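Local atomic coordinates of ORF131 protein (Ralstonia metallidurans, PDB entry 2WTO), a protein that probably takes part in heavy-metal resistance as a metal-binding protein of the CzcE family. Residues A[75-80]-A[120-125]; A[90-95]-A[106-111]. One frame throughout, in Å; residues are numbered along the deposited sequence.

How the interactions relate
Interaction 2 lies near the centre of the chain, interaction 1 farther out, where the subunit meets its twin through a magnesium ion. The first pairs two strands of a three-stranded sheet and combines backbone hydrogen bonds and a small valine-isoleucine cluster on one face with a serine hydroxyl and a hydrated magnesium site. The second sets strand 88-94, from the other sheet, against the end of helix 105-108 through apolar and aromatic side chains. The two meet directly. Phe-94 of interaction 2 packs on Val-120 of interaction 1, CE1 to CG1 3.6 Å, while Glu-79 O and Phe-94 N, 2.9 Å apart, probably share a hydrogen bond that ties the turn after strand 72-76 to strand 88-94.

Interaction 1. Residues A[75-80]-A[120-125]; sequences VDSGET and VYIDRS. With MG (magnesium ion), chain I.
A parallel beta ladder joins Val-75 on strand 72-76 to Ile-122 on the middle strand 119-123 of a three-stranded sheet, and a magnesium site lies at its end. Val-75 N gives a nearly straight hydrogen bond to Tyr-121 O (2.8 Å), and Asp-123 N returns one to Val-75 O (2.9 Å). On the apolar face Val-75 CG2 presses tightly on Val-120 CG1 at 3.4 Å and also meets Ile-122 CG1; Phe-94 packs against Val-75 and Ile-122 as well. Beyond the ladder, Asp-76 to Glu-79 form a type II turn, whose start is held as Asp-76 N bonds to Glu-79 OE1. Ser-77 OG, turned beside its own backbone N (chi1 -83°), bonds to Asp-123 O at 2.7 Å in the carbonyl plane, and Met-97 N is a further partner of this hydroxyl. On the other face the Asp-76 and Asp-123 carboxylates run side by side, OD1 of the first 3.6 Å from OD2 of the second, their planes 49° apart. The magnesium ion links two subunits: Asp-123 OD1 of the second subunit and four waters join Asp-123 OD2, which binds the metal at 2.0 Å.

Interaction 2. Residues A[90-95]-A[106-111]; sequences VAWTFA and GLLMPD
Leu-108 and Met-109, at the end of helix 105-108, pack against Val-90, Trp-92 and Phe-94 of strand 88-94, and the side chains that meet are apolar and aromatic. The aromatic part centres on Leu-108. Its CD1 makes a CH-pi contact over the five-membered ring of Trp-92, 3.9 Å from the centroid and only 8° off the normal, while CD2 reaches the six-membered part of the same face at CZ2 (3.8 Å). CD1 also approaches Phe-94 CE1 at 3.6 Å, so one methyl serves both rings. Trp-92 CD1 in turn stands 3.4 Å above the centre of the Phe-94 ring. The aliphatic part belongs to Met-109, the first residue to leave helical geometry. With CG between backbone N and carbonyl carbon (chi1 38°) and a bend at chi3 (85°), its chain runs antiparallel alongside the Val-90 side chain. SD lies 3.7 Å from Val-90 CG1, and CE touches Trp-92 CB at 3.8 Å. The buried indole NE1 of Trp-92 is satisfied by a hydrogen bond with Tyr-51 O. Around this core, Ala-48 of helix 37-49 touches both Trp-92 and Leu-108, and Phe-83 of strand 80-85 meets Phe-94 and Met-109.

Interaction 1. Residues A[75-80]-A[120-125]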
loop_
_atom_site.group_PDB
_atom_site.type_symbol
_atom_site.label_atom_id
_atom_site.label_comp_id
_atom_site.label_asym_id
_atom_site.label_seq_id
_atom_site.Cartn_x
_atom_site.Cartn_y
_atom_site.Cartn_z
ATOM N N VAL A 75 -3.680 -1.402 3.516
ATOM C CA VAL A 75 -3.137 -2.284 4.554
ATOM C C VAL A 75 -4.090 -3.466 4.779
ATOM O O VAL A 75 -5.268 -3.408 4.409
ATOM C CB VAL A 75 -2.885 -1.518 5.867
ATOM C CG1 VAL A 75 -1.939 -0.324 5.619
ATOM C CG2 VAL A 75 -4.234 -1.078 6.512
ATOM N N ASP A 76 -3.567 -4.557 5.347
ATOM C CA ASP A 76 -4.396 -5.703 5.699
ATOM C C ASP A 76 -4.919 -5.585 7.133
ATOM O O ASP A 76 -4.273 -4.996 7.981
ATOM C CB ASP A 76 -3.586 -6.995 5.574
ATOM C CG ASP A 76 -3.513 -7.489 4.137
ATOM O OD1 ASP A 76 -4.499 -7.291 3.399
ATOM O OD2 ASP A 76 -2.482 -8.068 3.746
ATOM N N SER A 77 -6.088 -6.167 7.387
ATOM C CA SER A 77 -6.517 -6.380 8.766
ATOM C C SER A 77 -5.359 -7.082 9.496
ATOM O O SER A 77 -4.766 -8.042 8.957
ATOM C CB SER A 77 -7.776 -7.257 8.777
ATOM O OG SER A 77 -8.938 -6.475 8.548
ATOM N N GLY A 78 -5.014 -6.597 10.685
ATOM C CA GLY A 78 -3.968 -7.223 11.488
ATOM C C GLY A 78 -2.534 -6.859 11.126
ATOM O O GLY A 78 -1.593 -7.240 11.827
ATOM N N GLU A 79 -2.352 -6.134 10.026
ATOM C CA GLU A 79 -1.003 -5.717 9.627
ATOM C C GLU A 79 -0.440 -4.676 10.578
ATOM O O GLU A 79 -1.160 -3.785 11.048
ATOM C CB GLU A 79 -1.022 -5.189 8.180
ATOM C CG GLU A 79 0.357 -5.001 7.558
ATOM C CD GLU A 79 0.291 -4.436 6.138
ATOM O OE1 GLU A 79 -0.823 -4.291 5.588
ATOM O OE2 GLU A 79 1.372 -4.173 5.563
ATOM N N THR A 80 0.845 -4.818 10.909
ATOM C CA THR A 80 1.560 -3.818 11.672
ATOM C C THR A 80 2.477 -3.028 10.732
ATOM O O THR A 80 3.407 -3.577 10.121
ATOM C CB THR A 80 2.373 -4.424 12.859
ATOM O OG1 THR A 80 1.473 -5.112 13.752
ATOM C CG2 THR A 80 3.082 -3.298 13.608
ATOM N N VAL A 120 -6.214 5.504 4.808
ATOM C CA VAL A 120 -5.778 4.108 4.882
ATOM C C VAL A 120 -6.921 3.159 4.542
ATOM O O VAL A 120 -7.923 3.108 5.242
ATOM C CB VAL A 120 -5.229 3.749 6.285
ATOM C CG1 VAL A 120 -4.698 2.295 6.300
ATOM C CG2 VAL A 120 -4.128 4.725 6.679
ATOM N N TYR A 121 -6.758 2.392 3.474
ATOM C CA TYR A 121 -7.750 1.414 3.081
ATOM C C TYR A 121 -7.412 0.100 3.772
ATOM O O TYR A 121 -6.358 -0.467 3.519
ATOM C CB TYR A 121 -7.695 1.236 1.568
ATOM C CG TYR A 121 -8.891 0.570 0.996
ATOM C CD1 TYR A 121 -9.884 1.306 0.345
ATOM C CD2 TYR A 121 -9.038 -0.816 1.101
ATOM C CE1 TYR A 121 -11.007 0.655 -0.188
ATOM C CE2 TYR A 121 -10.139 -1.476 0.564
ATOM C CZ TYR A 121 -11.119 -0.740 -0.072
ATOM O OH TYR A 121 -12.198 -1.410 -0.594
ATOM N N ILE A 122 -8.294 -0.378 4.645
ATOM C CA ILE A 122 -8.036 -1.632 5.364
ATOM C C ILE A 122 -8.865 -2.772 4.785
ATOM O O ILE A 122 -10.096 -2.706 4.762
ATOM C CB ILE A 122 -8.384 -1.487 6.861
ATOM C CG1 ILE A 122 -7.698 -0.247 7.443
ATOM C CG2 ILE A 122 -8.048 -2.803 7.606
ATOM C CD1 ILE A 122 -8.409 0.370 8.692
ATOM N N ASP A 123 -8.176 -3.814 4.312
ATOM C CA ASP A 123 -8.820 -4.962 3.717
ATOM C C ASP A 123 -9.516 -5.758 4.823
ATOM O O ASP A 123 -9.039 -5.810 5.966
ATOM C CB ASP A 123 -7.768 -5.831 3.007
ATOM C CG ASP A 123 -8.379 -6.990 2.235
ATOM O OD1 ASP A 123 -9.430 -6.814 1.574
ATOM O OD2 ASP A 123 -7.793 -8.093 2.276
ATOM N N ARG A 124 -10.654 -6.348 4.463
ATOM C CA ARG A 124 -11.463 -7.185 5.348
ATOM C C ARG A 124 -10.644 -8.328 5.932
ATOM O O ARG A 124 -9.786 -8.899 5.253
ATOM C CB ARG A 124 -12.599 -7.778 4.517
ATOM C CG ARG A 124 -13.460 -8.787 5.232
ATOM C CD ARG A 124 -14.639 -9.213 4.356
ATOM N NE ARG A 124 -14.273 -10.253 3.397
ATOM C CZ ARG A 124 -13.948 -10.031 2.127
ATOM N NH1 ARG A 124 -13.941 -8.794 1.636
ATOM N NH2 ARG A 124 -13.633 -11.053 1.340
ATOM N N SER A 125 -10.934 -8.688 7.180
ATOM C CA SER A 125 -10.240 -9.781 7.855
ATOM C C SER A 125 -10.655 -11.155 7.345
ATOM O O SER A 125 -11.821 -11.411 7.060
ATOM C CB SER A 125 -10.538 -9.726 9.364
ATOM O OG SER A 125 -10.025 -10.865 10.020
HETATM MG MG MG I . -8.164 -9.887 1.569
HETATM O O HOH W 1 -5.735 -9.675 2.865
HETATM O O HOH W 2 -5.398 -8.072 1.184
HETATM O O HOH W 3 -6.924 -8.449 5.357
HETATM O O HOH W 4 -9.820 -9.300 0.648
HETATM O O HOH W 5 -9.462 -10.527 3.046
HETATM O O HOH W 6 -6.938 -11.224 2.579
HETATM O O HOH W 7 -8.561 -11.586 0.322
#

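Interaction 2. Residues A[90-95]-A[106-111]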
loop_
_atom_site.group_PDB
_atom_site.type_symbol
_atom_site.label_atom_id
_atom_site.label_comp_id
_atom_site.label_asym_id
_atom_site.label_seq_id
_atom_site.Cartn_x
_atom_site.Cartn_y
_atom_site.Cartn_z
ATOM N N VAL A 90 5.974 6.413 13.296
ATOM C CA VAL A 90 4.886 6.003 14.174
ATOM C C VAL A 90 4.233 4.762 13.602
ATOM O O VAL A 90 3.918 4.719 12.414
ATOM C CB VAL A 90 3.841 7.131 14.350
ATOM C CG1 VAL A 90 2.674 6.641 15.223
ATOM C CG2 VAL A 90 4.497 8.366 14.983
ATOM N N ALA A 91 4.055 3.735 14.428
ATOM C CA ALA A 91 3.530 2.460 13.936
ATOM C C ALA A 91 2.144 2.130 14.502
ATOM O O ALA A 91 1.749 2.659 15.549
ATOM C CB ALA A 91 4.511 1.307 14.228
ATOM N N TRP A 92 1.415 1.280 13.783
ATOM C CA TRP A 92 0.029 0.961 14.094
ATOM C C TRP A 92 -0.258 -0.477 13.722
ATOM O O TRP A 92 0.200 -0.942 12.683
ATOM C CB TRP A 92 -0.902 1.860 13.275
ATOM C CG TRP A 92 -2.342 1.796 13.672
ATOM C CD1 TRP A 92 -3.323 1.027 13.111
ATOM C CD2 TRP A 92 -2.958 2.545 14.721
ATOM N NE1 TRP A 92 -4.527 1.257 13.760
ATOM C CE2 TRP A 92 -4.328 2.189 14.749
ATOM C CE3 TRP A 92 -2.487 3.477 15.659
ATOM C CZ2 TRP A 92 -5.223 2.736 15.671
ATOM C CZ3 TRP A 92 -3.375 4.018 16.568
ATOM C CH2 TRP A 92 -4.729 3.649 16.561
ATOM N N THR A 93 -1.032 -1.177 14.551
ATOM C CA THR A 93 -1.506 -2.514 14.191
ATOM C C THR A 93 -2.999 -2.420 13.871
ATOM O O THR A 93 -3.813 -2.060 14.719
ATOM C CB THR A 93 -1.304 -3.571 15.328
ATOM O OG1 THR A 93 0.100 -3.761 15.586
ATOM C CG2 THR A 93 -1.898 -4.927 14.898
ATOM N N PHE A 94 -3.355 -2.712 12.631
ATOM C CA PHE A 94 -4.738 -2.551 12.201
ATOM C C PHE A 94 -5.640 -3.638 12.756
ATOM O O PHE A 94 -5.228 -4.802 12.904
ATOM C CB PHE A 94 -4.810 -2.419 10.682
ATOM C CG PHE A 94 -4.200 -1.145 10.212
ATOM C CD1 PHE A 94 -4.961 0.027 10.161
ATOM C CD2 PHE A 94 -2.847 -1.079 9.933
ATOM C CE1 PHE A 94 -4.378 1.243 9.777
ATOM C CE2 PHE A 94 -2.254 0.123 9.569
ATOM C CZ PHE A 94 -3.014 1.288 9.496
ATOM N N ALA A 95 -6.856 -3.233 13.124
ATOM C CA ALA A 95 -7.848 -4.148 13.678
ATOM C C ALA A 95 -8.288 -5.188 12.647
ATOM O O ALA A 95 -7.985 -5.066 11.452
ATOM C CB ALA A 95 -9.084 -3.349 14.184
ATOM N N GLY A 106 -4.394 10.729 9.752
ATOM C CA GLY A 106 -4.263 11.876 10.637
ATOM C C GLY A 106 -5.038 11.693 11.938
ATOM O O GLY A 106 -4.769 12.359 12.941
ATOM N N LEU A 107 -6.023 10.812 11.917
ATOM C CA LEU A 107 -6.785 10.514 13.138
ATOM C C LEU A 107 -6.117 9.389 13.938
ATOM O O LEU A 107 -6.205 9.368 15.174
ATOM C CB LEU A 107 -8.246 10.164 12.813
ATOM C CG LEU A 107 -8.968 11.288 12.068
ATOM C CD1 LEU A 107 -10.411 10.875 11.732
ATOM C CD2 LEU A 107 -8.974 12.580 12.906
ATOM N N LEU A 108 -5.418 8.483 13.246
ATOM C CA LEU A 108 -4.644 7.437 13.936
ATOM C C LEU A 108 -3.389 8.002 14.593
ATOM O O LEU A 108 -3.001 7.597 15.697
ATOM C CB LEU A 108 -4.213 6.334 12.949
ATOM C CG LEU A 108 -5.313 5.630 12.147
ATOM C CD1 LEU A 108 -4.754 4.400 11.403
ATOM C CD2 LEU A 108 -6.474 5.227 13.032
ATOM N N MET A 109 -2.726 8.919 13.891
ATOM C CA MET A 109 -1.454 9.464 14.371
ATOM C C MET A 109 -1.336 10.961 14.103
ATOM O O MET A 109 -0.638 11.409 13.180
ATOM C CB MET A 109 -0.255 8.671 13.821
ATOM C CG MET A 109 -0.364 8.195 12.396
ATOM S SD MET A 109 0.928 6.970 11.959
ATOM C CE MET A 109 0.233 5.435 12.508
ATOM N N PRO A 110 -2.046 11.749 14.920
ATOM C CA PRO A 110 -2.075 13.207 14.801
ATOM C C PRO A 110 -0.679 13.815 14.927
ATOM O O PRO A 110 -0.450 14.898 14.394
ATOM C CB PRO A 110 -2.924 13.659 15.997
ATOM C CG PRO A 110 -3.552 12.460 16.551
ATOM C CD PRO A 110 -2.913 11.232 15.997
ATOM N N ASP A 111 0.236 13.132 15.610
ATOM C CA ASP A 111 1.556 13.710 15.829
ATOM C C ASP A 111 2.592 13.383 14.748
ATOM O O ASP A 111 3.741 13.809 14.832
ATOM C CB ASP A 111 2.060 13.338 17.221
ATOM C CG ASP A 111 1.146 13.869 18.323
ATOM O OD1 ASP A 111 0.617 15.003 18.183
ATOM O OD2 ASP A 111 0.949 13.148 19.325
#